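Local coordinates for protein rRNA N-glycosidase (Bougainvillea spectabilis, PDB 3CTK) that belongs to the ribosome-inactivating proteins, a plant family of mixed alpha and beta fold, and is built here from a single chain, at residues D44-L49 with D65-Y70; V69-Y74 with K154-V159; K170-E175 with F189-L194; G199-A204 with L219-P224. One frame throughout, in Å; residues are numbered along the deposited sequence.

Contact 1: residues D44-L49 with D65-Y70; sequences DKRFVL and DVTDVY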
loop_
_atom_site.group_PDB
_atom_site.type_symbol
_atom_site.label_atom_id
_atom_site.label_comp_id
_atom_site.label_asym_id
_atom_site.label_seq_id
_atom_site.Cartn_x
_atom_site.Cartn_y
_atom_site.Cartn_z
ATOM N N ASP A 44 6.748 6.181 18.498
ATOM C CA ASP A 44 7.749 5.120 18.381
ATOM C C ASP A 44 7.230 3.828 17.752
ATOM O O ASP A 44 8.008 2.900 17.515
ATOM C CB ASP A 44 8.325 4.802 19.762
ATOM C CG ASP A 44 7.297 4.184 20.691
ATOM O OD1 ASP A 44 6.096 4.471 20.513
ATOM O OD2 ASP A 44 7.689 3.432 21.608
ATOM N N LYS A 45 5.929 3.758 17.483
ATOM C CA LYS A 45 5.346 2.564 16.881
ATOM C C LYS A 45 4.470 2.959 15.698
ATOM O O LYS A 45 3.712 2.142 15.163
ATOM C CB LYS A 45 4.501 1.812 17.911
ATOM C CG LYS A 45 5.302 1.255 19.083
ATOM C CD LYS A 45 4.431 0.420 20.011
ATOM C CE LYS A 45 3.352 1.262 20.672
ATOM N NZ LYS A 45 2.559 0.477 21.662
ATOM N N ARG A 46 4.607 4.215 15.286
ATOM C CA ARG A 46 3.824 4.786 14.202
ATOM C C ARG A 46 4.098 4.236 12.803
ATOM O O ARG A 46 3.218 4.285 11.945
ATOM C CB ARG A 46 4.005 6.312 14.213
ATOM C CG ARG A 46 3.188 7.090 13.181
ATOM C CD ARG A 46 1.679 6.918 13.363
ATOM N NE ARG A 46 0.940 7.722 12.393
ATOM C CZ ARG A 46 0.728 9.030 12.509
ATOM N NH1 ARG A 46 1.188 9.690 13.565
ATOM N NH2 ARG A 46 0.083 9.685 11.553
ATOM N N PHE A 47 5.296 3.710 12.564
ATOM C CA PHE A 47 5.622 3.197 11.233
ATOM C C PHE A 47 6.157 1.776 11.180
ATOM O O PHE A 47 6.711 1.265 12.152
ATOM C CB PHE A 47 6.656 4.102 10.544
ATOM C CG PHE A 47 6.257 5.544 10.468
ATOM C CD1 PHE A 47 6.773 6.470 11.372
ATOM C CD2 PHE A 47 5.351 5.976 9.508
ATOM C CE1 PHE A 47 6.387 7.808 11.319
ATOM C CE2 PHE A 47 4.958 7.310 9.447
ATOM C CZ PHE A 47 5.478 8.228 10.356
ATOM N N VAL A 48 5.972 1.140 10.028
ATOM C CA VAL A 48 6.503 -0.195 9.792
ATOM C C VAL A 48 7.338 -0.024 8.531
ATOM O O VAL A 48 6.942 0.692 7.612
ATOM C CB VAL A 48 5.392 -1.255 9.556
ATOM C CG1 VAL A 48 4.493 -0.842 8.407
ATOM C CG2 VAL A 48 6.031 -2.614 9.271
ATOM N N LEU A 49 8.505 -0.654 8.497
ATOM C CA LEU A 49 9.384 -0.539 7.344
ATOM C C LEU A 49 9.318 -1.787 6.468
ATOM O O LEU A 49 9.300 -2.913 6.966
ATOM C CB LEU A 49 10.821 -0.291 7.817
ATOM C CG LEU A 49 10.969 0.898 8.777
ATOM C CD1 LEU A 49 12.392 0.977 9.314
ATOM C CD2 LEU A 49 10.596 2.182 8.051
ATOM N N ASP A 65 2.728 4.202 7.288
ATOM C CA ASP A 65 2.040 4.707 8.479
ATOM C C ASP A 65 1.080 3.593 8.907
ATOM O O ASP A 65 0.169 3.252 8.160
ATOM C CB ASP A 65 1.250 5.965 8.094
ATOM C CG ASP A 65 0.637 6.675 9.289
ATOM O OD1 ASP A 65 0.261 5.997 10.263
ATOM O OD2 ASP A 65 0.516 7.916 9.242
ATOM N N VAL A 66 1.265 3.032 10.101
ATOM C CA VAL A 66 0.401 1.933 10.530
ATOM C C VAL A 66 -1.041 2.311 10.820
ATOM O O VAL A 66 -1.913 1.439 10.869
ATOM C CB VAL A 66 0.961 1.204 11.779
ATOM C CG1 VAL A 66 2.383 0.727 11.508
ATOM C CG2 VAL A 66 0.895 2.118 13.002
ATOM N N THR A 67 -1.313 3.596 11.005
ATOM C CA THR A 67 -2.684 4.005 11.301
ATOM C C THR A 67 -3.589 3.946 10.074
ATOM O O THR A 67 -4.782 3.655 10.193
ATOM C CB THR A 67 -2.739 5.436 11.902
ATOM O OG1 THR A 67 -2.329 6.394 10.918
ATOM C CG2 THR A 67 -1.823 5.539 13.119
ATOM N N ASP A 68 -3.026 4.189 8.892
ATOM C CA ASP A 68 -3.820 4.189 7.665
ATOM C C ASP A 68 -3.206 3.441 6.480
ATOM O O ASP A 68 -3.753 3.471 5.376
ATOM C CB ASP A 68 -4.113 5.635 7.246
ATOM C CG ASP A 68 -2.854 6.493 7.187
ATOM O OD1 ASP A 68 -1.752 5.924 7.041
ATOM O OD2 ASP A 68 -2.969 7.738 7.273
ATOM N N VAL A 69 -2.082 2.770 6.720
ATOM C CA VAL A 69 -1.359 2.014 5.697
ATOM C C VAL A 69 -0.882 2.900 4.531
ATOM O O VAL A 69 -0.707 2.424 3.411
ATOM C CB VAL A 69 -2.213 0.838 5.132
ATOM C CG1 VAL A 69 -1.294 -0.248 4.560
ATOM C CG2 VAL A 69 -3.099 0.259 6.224
ATOM N N TYR A 70 -0.663 4.186 4.799
ATOM C CA TYR A 70 -0.180 5.110 3.770
ATOM C C TYR A 70 1.341 5.042 3.658
ATOM O O TYR A 70 2.039 5.063 4.670
ATOM C CB TYR A 70 -0.514 6.567 4.114
ATOM C CG TYR A 70 -1.949 7.012 3.950
ATOM C CD1 TYR A 70 -2.280 8.366 4.062
ATOM C CD2 TYR A 70 -2.973 6.101 3.704
ATOM C CE1 TYR A 70 -3.591 8.800 3.936
ATOM C CE2 TYR A 70 -4.298 6.529 3.576
ATOM C CZ TYR A 70 -4.595 7.880 3.694
ATOM O OH TYR A 70 -5.892 8.320 3.579
#

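Contact 2: residues V69-Y74 with K154-V159; sequences VYVVGY and KFFLIV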
loop_
_atom_site.group_PDB
_atom_site.type_symbol
_atom_site.label_atom_id
_atom_site.label_comp_id
_atom_site.label_asym_id
_atom_site.label_seq_id
_atom_site.Cartn_x
_atom_site.Cartn_y
_atom_site.Cartn_z
ATOM N N VAL A 69 -2.082 2.770 6.720
ATOM C CA VAL A 69 -1.359 2.014 5.697
ATOM C C VAL A 69 -0.882 2.900 4.531
ATOM O O VAL A 69 -0.707 2.424 3.411
ATOM C CB VAL A 69 -2.213 0.838 5.132
ATOM C CG1 VAL A 69 -1.294 -0.248 4.560
ATOM C CG2 VAL A 69 -3.099 0.259 6.224
ATOM N N TYR A 70 -0.663 4.186 4.799
ATOM C CA TYR A 70 -0.180 5.110 3.770
ATOM C C TYR A 70 1.341 5.042 3.658
ATOM O O TYR A 70 2.039 5.063 4.670
ATOM C CB TYR A 70 -0.514 6.567 4.114
ATOM C CG TYR A 70 -1.949 7.012 3.950
ATOM C CD1 TYR A 70 -2.280 8.366 4.062
ATOM C CD2 TYR A 70 -2.973 6.101 3.704
ATOM C CE1 TYR A 70 -3.591 8.800 3.936
ATOM C CE2 TYR A 70 -4.298 6.529 3.576
ATOM C CZ TYR A 70 -4.595 7.880 3.694
ATOM O OH TYR A 70 -5.892 8.320 3.579
ATOM N N VAL A 71 1.854 4.962 2.436
ATOM C CA VAL A 71 3.299 4.978 2.240
ATOM C C VAL A 71 3.643 6.462 2.376
ATOM O O VAL A 71 2.969 7.307 1.782
ATOM C CB VAL A 71 3.686 4.470 0.832
ATOM C CG1 VAL A 71 5.132 4.852 0.510
ATOM C CG2 VAL A 71 3.533 2.954 0.770
ATOM N N VAL A 72 4.658 6.791 3.171
ATOM C CA VAL A 72 5.032 8.192 3.363
ATOM C C VAL A 72 6.379 8.555 2.736
ATOM O O VAL A 72 6.692 9.734 2.563
ATOM C CB VAL A 72 5.058 8.569 4.870
ATOM C CG1 VAL A 72 3.663 8.441 5.465
ATOM C CG2 VAL A 72 6.035 7.677 5.617
ATOM N N GLY A 73 7.166 7.541 2.386
ATOM C CA GLY A 73 8.462 7.795 1.783
ATOM C C GLY A 73 9.316 6.547 1.780
ATOM O O GLY A 73 8.842 5.464 2.123
ATOM N N TYR A 74 10.574 6.686 1.382
ATOM C CA TYR A 74 11.479 5.547 1.349
ATOM C C TYR A 74 12.917 6.004 1.478
ATOM O O TYR A 74 13.217 7.195 1.390
ATOM C CB TYR A 74 11.325 4.769 0.036
ATOM C CG TYR A 74 11.666 5.575 -1.204
ATOM C CD1 TYR A 74 10.699 6.349 -1.845
ATOM C CD2 TYR A 74 12.967 5.587 -1.718
ATOM C CE1 TYR A 74 11.013 7.117 -2.966
ATOM C CE2 TYR A 74 13.295 6.355 -2.840
ATOM C CZ TYR A 74 12.312 7.117 -3.457
ATOM O OH TYR A 74 12.629 7.886 -4.557
ATOM N N LYS A 154 6.063 6.900 -10.538
ATOM C CA LYS A 154 5.728 5.585 -11.085
ATOM C C LYS A 154 6.042 4.505 -10.054
ATOM O O LYS A 154 5.272 3.565 -9.872
ATOM C CB LYS A 154 6.511 5.324 -12.372
ATOM C CG LYS A 154 6.052 6.178 -13.549
ATOM C CD LYS A 154 6.892 5.948 -14.800
ATOM C CE LYS A 154 6.732 4.536 -15.344
ATOM N NZ LYS A 154 7.222 3.486 -14.400
ATOM N N PHE A 155 7.178 4.641 -9.379
ATOM C CA PHE A 155 7.561 3.681 -8.350
ATOM C C PHE A 155 6.496 3.649 -7.250
ATOM O O PHE A 155 6.045 2.577 -6.840
ATOM C CB PHE A 155 8.914 4.063 -7.742
ATOM C CG PHE A 155 9.203 3.380 -6.437
ATOM C CD1 PHE A 155 9.426 2.006 -6.386
ATOM C CD2 PHE A 155 9.215 4.106 -5.248
ATOM C CE1 PHE A 155 9.652 1.366 -5.172
ATOM C CE2 PHE A 155 9.442 3.471 -4.025
ATOM C CZ PHE A 155 9.660 2.101 -3.986
ATOM N N PHE A 156 6.091 4.823 -6.772
ATOM C CA PHE A 156 5.080 4.881 -5.719
ATOM C C PHE A 156 3.776 4.220 -6.153
ATOM O O PHE A 156 3.183 3.459 -5.396
ATOM C CB PHE A 156 4.816 6.331 -5.288
ATOM C CG PHE A 156 5.813 6.861 -4.289
ATOM C CD1 PHE A 156 6.606 7.965 -4.587
ATOM C CD2 PHE A 156 5.956 6.251 -3.044
ATOM C CE1 PHE A 156 7.524 8.456 -3.662
ATOM C CE2 PHE A 156 6.872 6.734 -2.112
ATOM C CZ PHE A 156 7.659 7.839 -2.421
ATOM N N LEU A 157 3.331 4.503 -7.372
ATOM C CA LEU A 157 2.088 3.911 -7.861
ATOM C C LEU A 157 2.149 2.391 -7.838
ATOM O O LEU A 157 1.187 1.728 -7.443
ATOM C CB LEU A 157 1.785 4.399 -9.285
ATOM C CG LEU A 157 1.329 5.859 -9.378
ATOM C CD1 LEU A 157 1.266 6.310 -10.830
ATOM C CD2 LEU A 157 -0.031 5.993 -8.713
ATOM N N ILE A 158 3.281 1.836 -8.255
ATOM C CA ILE A 158 3.432 0.387 -8.281
ATOM C C ILE A 158 3.537 -0.215 -6.882
ATOM O O ILE A 158 2.801 -1.145 -6.546
ATOM C CB ILE A 158 4.666 -0.025 -9.122
ATOM C CG1 ILE A 158 4.474 0.450 -10.570
ATOM C CG2 ILE A 158 4.860 -1.543 -9.069
ATOM C CD1 ILE A 158 5.689 0.253 -11.462
ATOM N N VAL A 159 4.421 0.329 -6.052
ATOM C CA VAL A 159 4.602 -0.218 -4.711
ATOM C C VAL A 159 3.388 -0.036 -3.794
ATOM O O VAL A 159 3.081 -0.917 -2.986
ATOM C CB VAL A 159 5.870 0.369 -4.033
ATOM C CG1 VAL A 159 5.576 1.735 -3.432
ATOM C CG2 VAL A 159 6.381 -0.600 -2.970
#

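Contact 3: residues K170-E175 with F189-L194; sequences KYIETE and FKVLNL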
loop_
_atom_site.group_PDB
_atom_site.type_symbol
_atom_site.label_atom_id
_atom_site.label_comp_id
_atom_site.label_asym_id
_atom_site.label_seq_id
_atom_site.Cartn_x
_atom_site.Cartn_y
_atom_site.Cartn_z
ATOM N N LYS A 170 -7.590 -8.696 0.436
ATOM C CA LYS A 170 -7.188 -10.033 0.012
ATOM C C LYS A 170 -7.425 -10.208 -1.490
ATOM O O LYS A 170 -6.686 -10.936 -2.155
ATOM C CB LYS A 170 -7.975 -11.102 0.774
ATOM C CG LYS A 170 -7.545 -11.273 2.221
ATOM C CD LYS A 170 -8.351 -12.371 2.902
ATOM C CE LYS A 170 -7.870 -12.604 4.324
ATOM N NZ LYS A 170 -8.668 -13.663 5.005
ATOM N N TYR A 171 -8.450 -9.543 -2.023
ATOM C CA TYR A 171 -8.752 -9.642 -3.451
ATOM C C TYR A 171 -7.566 -9.161 -4.282
ATOM O O TYR A 171 -7.177 -9.802 -5.266
ATOM C CB TYR A 171 -9.978 -8.803 -3.824
ATOM C CG TYR A 171 -10.302 -8.890 -5.302
ATOM C CD1 TYR A 171 -10.960 -10.004 -5.827
ATOM C CD2 TYR A 171 -9.890 -7.893 -6.186
ATOM C CE1 TYR A 171 -11.195 -10.123 -7.193
ATOM C CE2 TYR A 171 -10.120 -8.004 -7.559
ATOM C CZ TYR A 171 -10.771 -9.122 -8.052
ATOM O OH TYR A 171 -10.991 -9.241 -9.406
ATOM N N ILE A 172 -7.000 -8.023 -3.887
ATOM C CA ILE A 172 -5.862 -7.456 -4.596
ATOM C C ILE A 172 -4.635 -8.343 -4.397
ATOM O O ILE A 172 -3.862 -8.558 -5.328
ATOM C CB ILE A 172 -5.582 -6.004 -4.118
ATOM C CG1 ILE A 172 -6.794 -5.127 -4.443
ATOM C CG2 ILE A 172 -4.336 -5.444 -4.804
ATOM C CD1 ILE A 172 -6.624 -3.652 -4.077
ATOM N N GLU A 173 -4.457 -8.872 -3.190
ATOM C CA GLU A 173 -3.327 -9.758 -2.934
ATOM C C GLU A 173 -3.410 -10.950 -3.890
ATOM O O GLU A 173 -2.401 -11.379 -4.461
ATOM C CB GLU A 173 -3.352 -10.273 -1.492
ATOM C CG GLU A 173 -2.193 -11.209 -1.173
ATOM C CD GLU A 173 -2.393 -11.995 0.106
ATOM O OE1 GLU A 173 -3.419 -11.788 0.797
ATOM O OE2 GLU A 173 -1.517 -12.828 0.420
ATOM N N THR A 174 -4.618 -11.475 -4.078
ATOM C CA THR A 174 -4.795 -12.623 -4.960
ATOM C C THR A 174 -4.516 -12.286 -6.420
ATOM O O THR A 174 -3.990 -13.120 -7.157
ATOM C CB THR A 174 -6.206 -13.226 -4.817
ATOM O OG1 THR A 174 -6.380 -13.700 -3.476
ATOM C CG2 THR A 174 -6.388 -14.397 -5.768
ATOM N N GLU A 175 -4.854 -11.070 -6.843
ATOM C CA GLU A 175 -4.584 -10.670 -8.224
ATOM C C GLU A 175 -3.078 -10.674 -8.459
ATOM O O GLU A 175 -2.600 -11.143 -9.494
ATOM C CB GLU A 175 -5.145 -9.271 -8.515
ATOM C CG GLU A 175 -6.657 -9.221 -8.663
ATOM C CD GLU A 175 -7.152 -10.075 -9.817
ATOM O OE1 GLU A 175 -6.885 -9.720 -10.987
ATOM O OE2 GLU A 175 -7.802 -11.107 -9.552
ATOM N N PHE A 189 -11.083 -3.278 -13.071
ATOM C CA PHE A 189 -12.059 -2.361 -12.495
ATOM C C PHE A 189 -12.319 -2.558 -11.008
ATOM O O PHE A 189 -12.527 -1.583 -10.288
ATOM C CB PHE A 189 -13.384 -2.455 -13.256
ATOM C CG PHE A 189 -13.252 -2.215 -14.732
ATOM C CD1 PHE A 189 -13.236 -3.281 -15.626
ATOM C CD2 PHE A 189 -13.133 -0.922 -15.229
ATOM C CE1 PHE A 189 -13.102 -3.061 -16.998
ATOM C CE2 PHE A 189 -12.999 -0.691 -16.600
ATOM C CZ PHE A 189 -12.983 -1.763 -17.483
ATOM N N LYS A 190 -12.319 -3.808 -10.550
ATOM C CA LYS A 190 -12.567 -4.085 -9.138
ATOM C C LYS A 190 -11.387 -3.672 -8.268
ATOM O O LYS A 190 -11.571 -3.092 -7.195
ATOM C CB LYS A 190 -12.881 -5.572 -8.916
ATOM C CG LYS A 190 -13.116 -5.923 -7.446
ATOM C CD LYS A 190 -13.757 -7.297 -7.257
ATOM C CE LYS A 190 -13.910 -7.614 -5.767
ATOM N NZ LYS A 190 -14.671 -8.871 -5.513
ATOM N N VAL A 191 -10.177 -3.977 -8.724
ATOM C CA VAL A 191 -8.984 -3.601 -7.971
ATOM C C VAL A 191 -9.015 -2.092 -7.724
ATOM O O VAL A 191 -8.879 -1.633 -6.590
ATOM C CB VAL A 191 -7.700 -3.965 -8.741
ATOM C CG1 VAL A 191 -6.481 -3.402 -8.019
ATOM C CG2 VAL A 191 -7.583 -5.480 -8.865
ATOM N N LEU A 192 -9.220 -1.330 -8.790
ATOM C CA LEU A 192 -9.275 0.125 -8.696
ATOM C C LEU A 192 -10.414 0.620 -7.806
ATOM O O LEU A 192 -10.240 1.564 -7.035
ATOM C CB LEU A 192 -9.397 0.733 -10.101
ATOM C CG LEU A 192 -8.084 1.038 -10.835
ATOM C CD1 LEU A 192 -7.044 -0.015 -10.533
ATOM C CD2 LEU A 192 -8.345 1.137 -12.330
ATOM N N ASN A 193 -11.572 -0.026 -7.896
ATOM C CA ASN A 193 -12.724 0.377 -7.095
ATOM C C ASN A 193 -12.465 0.180 -5.600
ATOM O O ASN A 193 -12.787 1.048 -4.786
ATOM C CB ASN A 193 -13.966 -0.414 -7.514
ATOM C CG ASN A 193 -15.219 0.064 -6.814
ATOM O OD1 ASN A 193 -15.647 1.205 -6.994
ATOM N ND2 ASN A 193 -15.815 -0.805 -6.009
ATOM N N LEU A 194 -11.889 -0.963 -5.239
ATOM C CA LEU A 194 -11.587 -1.241 -3.837
ATOM C C LEU A 194 -10.581 -0.221 -3.312
ATOM O O LEU A 194 -10.723 0.286 -2.197
ATOM C CB LEU A 194 -11.040 -2.669 -3.682
ATOM C CG LEU A 194 -12.054 -3.801 -3.921
ATOM C CD1 LEU A 194 -11.355 -5.144 -3.904
ATOM C CD2 LEU A 194 -13.134 -3.760 -2.851
#

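Contact 4: residues G199-A204 with L219-P224; sequences GDISDA and LQLISP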
loop_
_atom_site.group_PDB
_atom_site.type_symbol
_atom_site.label_atom_id
_atom_site.label_comp_id
_atom_site.label_asym_id
_atom_site.label_seq_id
_atom_site.Cartn_x
_atom_site.Cartn_y
_atom_site.Cartn_z
ATOM N N GLY A 199 -11.764 3.295 2.966
ATOM C CA GLY A 199 -12.351 3.973 4.107
ATOM C C GLY A 199 -13.842 3.736 4.250
ATOM O O GLY A 199 -14.319 3.410 5.339
ATOM N N ASP A 200 -14.582 3.898 3.156
ATOM C CA ASP A 200 -16.028 3.698 3.179
ATOM C C ASP A 200 -16.434 2.258 3.468
ATOM O O ASP A 200 -17.402 2.017 4.192
ATOM C CB ASP A 200 -16.652 4.150 1.857
ATOM C CG ASP A 200 -16.643 5.659 1.696
ATOM O OD1 ASP A 200 -16.465 6.363 2.714
ATOM O OD2 ASP A 200 -16.831 6.141 0.560
ATOM N N ILE A 201 -15.704 1.303 2.898
ATOM C CA ILE A 201 -15.999 -0.109 3.121
ATOM C C ILE A 201 -15.769 -0.446 4.592
ATOM O O ILE A 201 -16.551 -1.174 5.200
ATOM C CB ILE A 201 -15.101 -1.023 2.239
ATOM C CG1 ILE A 201 -15.498 -0.874 0.767
ATOM C CG2 ILE A 201 -15.237 -2.479 2.671
ATOM C CD1 ILE A 201 -14.568 -1.592 -0.200
ATOM N N SER A 202 -14.702 0.103 5.163
ATOM C CA SER A 202 -14.369 -0.148 6.562
ATOM C C SER A 202 -15.417 0.433 7.511
ATOM O O SER A 202 -15.818 -0.218 8.482
ATOM C CB SER A 202 -12.985 0.427 6.888
ATOM O OG SER A 202 -11.972 -0.236 6.140
ATOM N N ASP A 203 -15.871 1.650 7.232
ATOM C CA ASP A 203 -16.882 2.276 8.081
ATOM C C ASP A 203 -18.198 1.505 8.008
ATOM O O ASP A 203 -18.905 1.374 9.007
ATOM C CB ASP A 203 -17.119 3.735 7.669
ATOM C CG ASP A 203 -15.933 4.634 7.983
ATOM O OD1 ASP A 203 -15.222 4.366 8.978
ATOM O OD2 ASP A 203 -15.720 5.619 7.243
ATOM N N ALA A 204 -18.525 0.997 6.824
ATOM C CA ALA A 204 -19.757 0.235 6.633
ATOM C C ALA A 204 -19.739 -1.042 7.467
ATOM O O ALA A 204 -20.742 -1.416 8.078
ATOM C CB ALA A 204 -19.931 -0.112 5.164
ATOM N N LEU A 219 -23.283 -0.619 0.103
ATOM C CA LEU A 219 -22.060 -0.148 -0.545
ATOM C C LEU A 219 -22.257 -0.316 -2.046
ATOM O O LEU A 219 -22.647 -1.388 -2.507
ATOM C CB LEU A 219 -20.862 -0.983 -0.102
ATOM C CG LEU A 219 -20.380 -0.797 1.338
ATOM C CD1 LEU A 219 -19.512 -1.985 1.730
ATOM C CD2 LEU A 219 -19.604 0.513 1.462
ATOM N N GLN A 220 -22.000 0.745 -2.802
ATOM C CA GLN A 220 -22.151 0.703 -4.252
ATOM C C GLN A 220 -20.765 0.477 -4.843
ATOM O O GLN A 220 -20.031 1.430 -5.104
ATOM C CB GLN A 220 -22.735 2.028 -4.753
ATOM C CG GLN A 220 -23.917 2.524 -3.928
ATOM C CD GLN A 220 -25.123 1.607 -4.010
ATOM O OE1 GLN A 220 -25.949 1.564 -3.095
ATOM N NE2 GLN A 220 -25.238 0.882 -5.112
ATOM N N LEU A 221 -20.413 -0.790 -5.048
ATOM C CA LEU A 221 -19.103 -1.148 -5.575
ATOM C C LEU A 221 -19.125 -1.577 -7.043
ATOM O O LEU A 221 -20.160 -1.489 -7.708
ATOM C CB LEU A 221 -18.491 -2.245 -4.694
ATOM C CG LEU A 221 -18.426 -1.839 -3.210
ATOM C CD1 LEU A 221 -17.836 -2.966 -2.370
ATOM C CD2 LEU A 221 -17.586 -0.574 -3.068
ATOM N N ILE A 222 -17.977 -2.034 -7.539
ATOM C CA ILE A 222 -17.835 -2.447 -8.935
ATOM C C ILE A 222 -17.171 -3.817 -9.080
ATOM O O ILE A 222 -16.202 -4.125 -8.384
ATOM C CB ILE A 222 -17.004 -1.401 -9.713
ATOM C CG1 ILE A 222 -17.687 -0.034 -9.607
ATOM C CG2 ILE A 222 -16.845 -1.822 -11.172
ATOM C CD1 ILE A 222 -16.861 1.124 -10.132
ATOM N N SER A 223 -17.693 -4.632 -9.997
ATOM C CA SER A 223 -17.167 -5.975 -10.240
ATOM C C SER A 223 -15.953 -5.950 -11.165
ATOM O O SER A 223 -15.636 -4.922 -11.765
ATOM C CB SER A 223 -18.244 -6.856 -10.875
ATOM O OG SER A 223 -18.397 -6.532 -12.247
ATOM N N PRO A 224 -15.260 -7.093 -11.302
ATOM C CA PRO A 224 -14.077 -7.180 -12.168
ATOM C C PRO A 224 -14.349 -6.798 -13.626
ATOM O O PRO A 224 -13.441 -6.368 -14.345
ATOM C CB PRO A 224 -13.656 -8.639 -12.027
ATOM C CG PRO A 224 -14.065 -8.965 -10.621
ATOM C CD PRO A 224 -15.437 -8.340 -10.534
#

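Contact 1: residues D44-L49 with D65-Y70
Arg-46 grips the carboxylate of Asp-65 side-on with two nitrogens, one for each oxygen. NE donates to Asp-65 OD1 over 2.8 Å, keeping that oxygen almost within the guanidinium plane but arriving from above the carboxylate plane; NH2 reaches OD2 at 2.9 Å by a more bent bond on the syn side. The planes of the two flat groups lie 53° apart. The bend at chi2 of Arg-46 (61°) swings the guanidinium round to this carboxylate. Thr-67 binds the same oxygen as NE: its N closes an Asx turn on Asp-65 OD1, and its OG1 donates to OD1 at 2.7 Å. Three donors on OD1 and a fourth, Arg-46 NH2, on OD2 fix the rotation of the carboxylate, and the positive charge beside it would be expected to favour its ionised form.

The backbones share one nearly straight bond, Val-66 N to Arg-46 O at 3.0 Å, next to the antiparallel non-hydrogen-bonded pair Phe-47 and Asp-65.

Apolar contact flanks this polar centre. Phe-47 lays CD2 3.7 Å from Asp-65 CA, and Val-48 CG1 meets Val-66 CG1 at 4.1 Å.

Here the end of strand 59-65 turns toward strand 70-78 against the start of strand 47-53. Helix 14-25 packs on Val-48 and Val-66, while helix 92-97 lies against Arg-46 and Phe-47.

Contact 2: residues V69-Y74 with K154-V159
Tyr-74 turns one ring face to the edge of Phe-155, whose CE2 sits over it, offset toward the rim and 3.8 Å from Tyr-74 CD1. The two planes stand 74° apart with centroids 5.3 Å from each other, a T-shaped pair in which the tyrosine supplies the face. Phe-156 approaches the same tyrosine at its rim: Phe-156 CZ comes within 3.4 Å of Tyr-74 CD1, a close fit, with the rings inclined obliquely at 58°. The three rings make an aromatic cluster between strand 70-78 of the mixed sheet and helix 149-168, which run roughly antiparallel here with axes 10.4 Å apart. This is helix-on-sheet packing in the interior of the ribosome-inactivating protein fold. With CG anti to its own carbonyl carbon (chi1 -83°), Phe-156 sends its ring across to the strand, where its edge also receives Val-71 CG1, 3.7 Å from Phe-156 CE2. Gly-73, just before Tyr-74, sets its CA against the same ring edge at CZ. On the helix side, Val-159 CG1 rests over a face of Phe-155, while Ser-138, Ile-139 and Ile-142 of helix 132-142 also pack on that phenylalanine; Ile-142 and Ile-152 touch Tyr-74.

Contact 3: residues K170-E175 with F189-L194
Lys-190 runs its aliphatic chain over one face of the Tyr-171 ring, and the contact is arranged round that overlap. CG and CD lie near the CE2 and CZ side of the ring, while CE and NZ continue across toward CD1. Lys-190 CD stands 3.7 Å from the Tyr-171 ring centroid and only 15° off the normal, a CH-pi contact; farther along, Lys-190 NZ forms a cation-pi contact with that ring at 4.3 Å from its centroid. An extended chain, starting with CG opposite the backbone N (chi1 179°), lets the lysine span the ring in this way. The ammonium has further partners: Asp-240 forms a salt bridge with NZ, and Trp-229 offers a second cation-pi surface. At the other end of the ring, Tyr-171 OH is hydrogen-bonded to Asn-188 ND2.

Val-191 meets the tyrosine quite differently, bringing CG2 to the ring edge, 3.8 Å from Tyr-171 CE2. The same methyl touches Glu-175 CG, whereas the carboxylate of Glu-175 turns to a salt bridge with Arg-179. The other branch, Val-191 CG1, packs 4.0 Å from Ile-172 CD1. Leu-194 crosses Tyr-171 at about a right angle, its CD1 3.9 Å from Tyr-171 CD2.

Segments 170-175 and 189-194, on helices 170-180 and 189-196, have axes 10.0 Å apart at 140°, a roughly antiparallel helix-helix packing within the ribosome-inactivating protein fold. Helix 14-25 flanks the first through Lys-170 and Glu-173, while strand 214-222 lies against Phe-189 and Asn-193 of the second.

Contact 4: residues G199-A204 with L219-P224
The 199-204 part of helix 198-208 and the 219-222 part of strand 214-222 run in broadly opposed directions, 137° between them, with their local axes 9.8 Å apart and Ile-201 and Leu-219 as the nearest pair of CA atoms. Leu-219 is the main contributor on the strand side. Ala-204 CB rests on the branched end of Leu-219, 3.8 Å from CD2 and only slightly farther from CG and CD1. CD2 also tucks against the helix backbone, 3.8 Å from Asp-200 O and 4.0 Å from Ile-201 CA.

Ile-201 extends the contact along the strand. Setting CG1 opposite its carbonyl carbon (chi1 -69°) and keeping chi2 near 173° carries CD1 outward to meet the end of Leu-221, methyl to methyl, at 4.2 Å from Leu-221 CD1. Nearer its root, Ile-201 CG1 passes 4.3 Å from Leu-219 CD1. Leu-219 and Leu-221, two positions apart, therefore present their branches to the same helix, and the side-chain contacts between the two segments are apolar.

Ile-237 of helix 234-237 closes on both Ile-201 and Leu-221, and Leu-194 of helix 189-196 adds to the packing on Ile-201. Strand 228-233 pairs with Leu-219 and Leu-221 through backbone hydrogen bonds, making this a helix packed on a two-stranded antiparallel hairpin in the C-terminal part of the ribosome-inactivating protein fold.

In the fold
Contacts 1 and 2 belong to the six-stranded mixed sheet and share Val-69 and Tyr-70: the turn leaving strand 59-65 in contact 1 runs straight into strand 70-78 of contact 2. Their centres are 13 Å apart, and Phe-47 packs on Val-72 between them. Contacts 3 and 4 follow later in the chain, with centres 12 Å apart, linked by the successive helices 189-196 and 198-208; Tyr-171 and Phe-189 both touch Pro-224. Helix 149-168 of contact 2 leads directly into helix 170-180 of contact 3, whose centre lies about 17 Å away. The chain thus passes from the sheet through helices 149-168 and 170-180 to the C-terminal hairpin.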